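Local coordinates for D-galactonate dehydratase family member RspA (Pantoea ananatis, PDB 3T6C), which dehydrates D-gluconate to 2-dehydro-3-deoxy-D-gluconate with low activity in vitro, using one magnesium ion per subunit, at residues 217-223 and 245-251; 253-257 and 282-286. One frame throughout, in Å; residues are numbered along the deposited sequence.

Interaction 1: 217-223 and 245-251. With MG (magnesium ion), chain C; GCO (D-gluconic acid), chain D; EDO (1,2-ethanediol), chain G.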
# COMPACT_ATOMS: atom_id res chain seq x y z
N PHE A 217 16.60 24.26 27.39
CA PHE A 217 15.24 24.65 26.98
C PHE A 217 14.31 23.55 27.39
O PHE A 217 14.79 22.46 27.73
CB PHE A 217 15.17 24.91 25.48
CG PHE A 217 15.18 23.64 24.65
CD1 PHE A 217 16.35 22.88 24.53
CD2 PHE A 217 14.02 23.23 24.01
CE1 PHE A 217 16.36 21.69 23.75
CE2 PHE A 217 14.01 22.07 23.22
CZ PHE A 217 15.18 21.29 23.08
N ASP A 218 12.99 23.82 27.44
CA ASP A 218 12.04 22.82 27.87
C ASP A 218 11.07 22.61 26.71
O ASP A 218 10.17 23.45 26.50
CB ASP A 218 11.33 23.29 29.15
CG ASP A 218 10.38 22.22 29.71
OD1 ASP A 218 9.72 21.52 28.95
OD2 ASP A 218 10.36 21.98 30.91
N PRO A 219 11.19 21.47 26.03
CA PRO A 219 10.29 21.22 24.89
C PRO A 219 8.82 21.19 25.26
O PRO A 219 8.03 21.58 24.40
CB PRO A 219 10.70 19.85 24.36
CG PRO A 219 11.82 19.35 25.21
CD PRO A 219 12.14 20.37 26.28
N GLU A 220 8.46 20.68 26.43
CA GLU A 220 7.06 20.55 26.83
C GLU A 220 6.50 21.94 27.11
O GLU A 220 5.40 22.28 26.65
CB GLU A 220 6.93 19.66 28.06
CG GLU A 220 6.93 18.15 27.65
CD GLU A 220 8.29 17.55 27.62
OE1 GLU A 220 9.22 18.21 28.20
OE2 GLU A 220 8.43 16.39 27.06
N ALA A 221 7.26 22.75 27.85
CA ALA A 221 6.78 24.10 28.17
C ALA A 221 6.69 24.94 26.91
O ALA A 221 5.76 25.74 26.75
CB ALA A 221 7.71 24.74 29.23
N TYR A 222 7.66 24.79 26.04
CA TYR A 222 7.63 25.46 24.72
C TYR A 222 6.34 25.07 23.96
O TYR A 222 5.57 25.95 23.54
CB TYR A 222 8.91 25.13 23.94
CG TYR A 222 8.69 25.35 22.46
CD1 TYR A 222 8.56 26.64 21.92
CD2 TYR A 222 8.59 24.29 21.63
CE1 TYR A 222 8.29 26.81 20.53
CE2 TYR A 222 8.34 24.43 20.27
CZ TYR A 222 8.19 25.68 19.72
OH TYR A 222 7.92 25.75 18.36
N ALA A 223 6.08 23.77 23.77
CA ALA A 223 4.97 23.33 22.90
C ALA A 223 3.66 23.87 23.43
O ALA A 223 2.84 24.37 22.68
CB ALA A 223 4.90 21.82 22.84
N HIS A 245 5.07 30.22 12.16
CA HIS A 245 5.81 29.81 13.36
C HIS A 245 6.82 28.74 12.98
O HIS A 245 6.51 27.88 12.14
CB HIS A 245 4.88 29.28 14.49
CG HIS A 245 5.63 28.93 15.74
ND1 HIS A 245 6.23 29.89 16.54
CD2 HIS A 245 5.97 27.73 16.26
CE1 HIS A 245 6.88 29.27 17.53
NE2 HIS A 245 6.74 27.97 17.38
N ASP A 246 8.01 28.80 13.58
CA ASP A 246 9.07 27.82 13.30
C ASP A 246 9.31 26.95 14.54
O ASP A 246 9.82 27.45 15.59
CB ASP A 246 10.35 28.61 12.94
CG ASP A 246 11.48 27.73 12.39
OD1 ASP A 246 11.43 26.48 12.48
OD2 ASP A 246 12.45 28.32 11.83
N ALA A 247 8.93 25.67 14.46
CA ALA A 247 9.15 24.75 15.60
C ALA A 247 10.62 24.34 15.68
O ALA A 247 11.05 23.89 16.72
CB ALA A 247 8.29 23.54 15.43
N HIS A 248 11.36 24.47 14.57
CA HIS A 248 12.83 24.30 14.56
C HIS A 248 13.29 23.00 15.20
O HIS A 248 14.23 22.97 16.00
CB HIS A 248 13.50 25.50 15.24
CG HIS A 248 14.87 25.84 14.68
ND1 HIS A 248 16.00 25.11 14.98
CD2 HIS A 248 15.27 26.87 13.90
CE1 HIS A 248 17.05 25.67 14.40
NE2 HIS A 248 16.64 26.74 13.73
N GLU A 249 12.57 21.92 14.86
CA GLU A 249 12.85 20.52 15.30
C GLU A 249 13.00 20.36 16.83
O GLU A 249 13.63 19.40 17.27
CB GLU A 249 14.08 19.90 14.56
CG GLU A 249 15.46 20.63 14.77
CD GLU A 249 16.67 19.99 14.04
OE1 GLU A 249 16.48 18.99 13.31
OE2 GLU A 249 17.82 20.48 14.26
N ARG A 250 12.36 21.24 17.62
CA ARG A 250 12.63 21.28 19.06
C ARG A 250 11.73 20.40 19.90
O ARG A 250 11.83 20.43 21.13
CB ARG A 250 12.52 22.73 19.57
CG ARG A 250 13.65 23.61 19.11
CD ARG A 250 14.93 23.23 19.83
NE ARG A 250 16.08 24.10 19.50
CZ ARG A 250 16.81 24.78 20.38
NH1 ARG A 250 16.53 24.77 21.69
NH2 ARG A 250 17.87 25.46 19.93
N ILE A 251 10.85 19.60 19.29
CA ILE A 251 9.92 18.78 20.07
C ILE A 251 9.82 17.37 19.44
O ILE A 251 10.28 17.16 18.30
CB ILE A 251 8.50 19.41 20.15
CG1 ILE A 251 7.94 19.63 18.74
CG2 ILE A 251 8.56 20.79 20.87
CD1 ILE A 251 6.64 20.48 18.74
MG MG C . 13.68 27.80 10.28
C1 GCO D . 15.21 30.24 9.82
C2 GCO D . 16.22 29.32 10.38
C3 GCO D . 17.47 29.99 10.93
C4 GCO D . 18.54 28.96 11.23
C5 GCO D . 19.90 29.54 10.90
C6 GCO D . 21.04 28.57 11.15
O1A GCO D . 15.53 31.39 9.37
O1B GCO D . 14.03 29.81 9.65
O2 GCO D . 15.57 28.37 11.19
O3 GCO D . 17.07 30.67 12.06
O4 GCO D . 18.46 28.63 12.60
O5 GCO D . 19.91 29.92 9.58
O6 GCO D . 22.32 29.07 10.82
C1 EDO G . 13.69 28.35 28.00
O1 EDO G . 13.62 29.50 28.85
C2 EDO G . 12.44 27.49 28.23
O2 EDO G . 12.19 26.66 27.08
O HOH W 1 13.66 25.91 11.18
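Arg250 lays its side chain over one face of the Phe217 ring. Arg250 CB stands 4.0 Å from Phe217 CE2, at the margin of the ring. The chain bends at chi2 (-71°), which carries CD over the ring off-centre as a CH-pi contact. Beyond it, NE turns to the carbonyl oxygen of the C-terminal Pro440, while Arg250 CZ sits 4.5 Å from the Phe217 ring centroid and only 6° off its normal, a cation-pi geometry. NH1 is over the middle of that face, although the guanidinium and ring planes are 68° apart, so the two groups are not stacked flat. The backbone of Arg250 joins in as well: its O meets the Phe217 ring edge in plane and lies 3.5 Å from Pro219 CB.

Here helix 219-237 of the enolase-superfamily barrel domain packs on the C-terminal end of strand 242-246 and the type I' turn of Ala247 to Arg250. The helix is N-capped by Asp218, whose OD1 accepts from Ala221 N. From its first turn Tyr222 reaches across, and its OH shares a 2.7 Å hydrogen bond with His245 NE2; His245 ND1 is held by Cys176 O, which fixes the imidazole at both nitrogens. Ile251 CG2 touches the Tyr222 ring edge at CD2, 3.6 Å away.

The next strand residue, Asp246, points away from the helix, with OD2 binding magnesium at 2.0 Å beside Glu272 and Glu298. His248 is probably a proton donor/acceptor, as in related enzymes; its NE2 shares a hydrogen bond with D-gluconate O4, 2.9 Å.

Interaction 2: 253-257 and 282-286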
# COMPACT_ATOMS: atom_id res chain seq x y z
N PRO A 253 8.13 14.09 17.55
CA PRO A 253 7.17 14.14 16.44
C PRO A 253 5.70 14.12 16.87
O PRO A 253 4.88 14.89 16.34
CB PRO A 253 7.55 12.91 15.59
CG PRO A 253 9.09 12.74 15.83
CD PRO A 253 9.23 13.11 17.33
N ILE A 254 5.34 13.30 17.85
CA ILE A 254 3.96 13.21 18.22
C ILE A 254 3.52 14.55 18.82
O ILE A 254 2.39 15.03 18.61
CB ILE A 254 3.70 12.02 19.13
CG1 ILE A 254 2.20 11.83 19.39
CG2 ILE A 254 4.41 12.21 20.45
CD1 ILE A 254 1.38 11.51 18.15
N ASN A 255 4.39 15.18 19.62
CA ASN A 255 4.05 16.53 20.16
C ASN A 255 3.96 17.59 19.07
O ASN A 255 3.14 18.52 19.16
CB ASN A 255 4.99 16.95 21.28
CG ASN A 255 4.83 16.10 22.55
OD1 ASN A 255 3.78 15.48 22.80
ND2 ASN A 255 5.85 16.09 23.35
N ALA A 256 4.72 17.41 17.97
CA ALA A 256 4.55 18.32 16.84
C ALA A 256 3.23 18.11 16.11
O ALA A 256 2.67 19.05 15.62
CB ALA A 256 5.68 18.12 15.84
N ILE A 257 2.76 16.86 16.04
CA ILE A 257 1.46 16.57 15.44
C ILE A 257 0.39 17.25 16.29
O ILE A 257 -0.48 17.96 15.74
CB ILE A 257 1.21 15.06 15.34
CG1 ILE A 257 2.23 14.48 14.37
CG2 ILE A 257 -0.24 14.77 14.91
CD1 ILE A 257 2.20 12.92 14.19
N TRP A 282 7.82 10.57 10.04
CA TRP A 282 6.68 10.90 10.88
C TRP A 282 5.67 11.84 10.19
O TRP A 282 4.55 12.04 10.69
CB TRP A 282 7.21 11.57 12.18
CG TRP A 282 7.81 10.58 13.15
CD1 TRP A 282 9.12 10.09 13.18
CD2 TRP A 282 7.09 9.92 14.21
NE1 TRP A 282 9.22 9.19 14.23
CE2 TRP A 282 8.01 9.05 14.85
CE3 TRP A 282 5.78 9.98 14.67
CZ2 TRP A 282 7.65 8.25 15.95
CZ3 TRP A 282 5.42 9.18 15.78
CH2 TRP A 282 6.34 8.34 16.40
N LEU A 283 6.07 12.47 9.10
CA LEU A 283 5.15 13.40 8.45
C LEU A 283 3.97 12.65 7.82
O LEU A 283 2.92 13.29 7.65
CB LEU A 283 5.85 14.30 7.40
CG LEU A 283 6.75 15.32 8.09
CD1 LEU A 283 7.65 16.00 7.02
CD2 LEU A 283 5.93 16.38 8.79
N LYS A 284 4.11 11.36 7.49
CA LYS A 284 2.93 10.62 7.00
C LYS A 284 1.83 10.65 8.05
O LYS A 284 0.67 10.98 7.77
CB LYS A 284 3.30 9.19 6.70
CG LYS A 284 2.01 8.41 6.34
CD LYS A 284 2.41 7.04 5.76
CE LYS A 284 1.21 6.12 5.66
NZ LYS A 284 1.67 4.74 5.41
N MET A 285 2.17 10.40 9.30
CA MET A 285 1.16 10.44 10.33
C MET A 285 0.60 11.84 10.51
O MET A 285 -0.63 12.04 10.63
CB MET A 285 1.75 9.92 11.64
CG MET A 285 0.73 9.96 12.76
SD MET A 285 1.43 9.29 14.29
CE MET A 285 0.10 9.65 15.45
N LEU A 286 1.50 12.83 10.60
CA LEU A 286 1.03 14.20 10.77
C LEU A 286 -0.00 14.59 9.71
O LEU A 286 -1.02 15.23 10.04
CB LEU A 286 2.21 15.17 10.73
CG LEU A 286 1.87 16.60 11.09
CD1 LEU A 286 3.15 17.27 11.71
CD2 LEU A 286 1.40 17.46 9.92
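Trp282 chi1 of -77° sets CG opposite the carbonyl carbon, and chi2 of 86° turns the indole so that one face receives Pro253. Ile257 has a similar first torsion for CG1 (-65°), with CD1 carried on by a trans chi2 toward Met285 and Leu286. The proline CB stands 3.6 Å from the centroid of the five-membered ring of Trp282, a CH-pi contact over the face. Its closest indole atom is Trp282 CD2, at 3.3 Å from Pro253 CB, and the position above the ring plane is displaced toward the rim. Pro253 CG lies over the Trp282 CG-CD1 side of the same face.

The segments belong to the N-terminal parts of helices 253-262 and 283-289, with Trp282 at the approach to the second; these are consecutive outer helices of the beta/alpha-barrel, with strand 270-272 between them in sequence. CA atoms are 6.5 Å apart for Pro253 and Trp282 and 5.3 Å apart for Ile257 and Leu286. Ile257 has the largest buried area, touching both Met285 and Leu286. Its CD1 is 3.6 Å from Met285 CG, the two side chains crossing at about a right angle, whereas the Ile257 and Leu286 side chains slide past each other in opposite directions, with Ile257 CG1 3.7 Å from Leu286 CB. Met285 is fully extended, which takes its CE out to Ile254 CD1, 3.5 Å away.

All seven touching residues are buried, partly by a second subunit. Asp316 of that subunit packs on Ile254 and Trp282, and Trp282 NE1 donates to its Asn341 O. On the inward side, Leu286 rests against Ile294 of strand 294-296.

In the fold
Interactions 1 and 2 follow one another along the chain within the enolase C-terminal barrel domain, their centres about 14 Å apart and on the same side of the chain's centre. Strand 242-246 leads through the turn of interaction 1 into helix 253-262, so 245-251 and 253-257 are nearly continuous. They also touch directly: Ile251 CD1 lies 3.6 Å from Ala256 CA. Helix 253-262 thus has 219-237 as a neighbour through Met259, which meets Tyr222 and Ala223, and meets 283-289 through interaction 2. Interaction 1 reaches the magnesium site, whereas interaction 2 lies in the outer helical layer, where a second subunit packs, with the side chain of Ala256 about 14 Å from the magnesium ion.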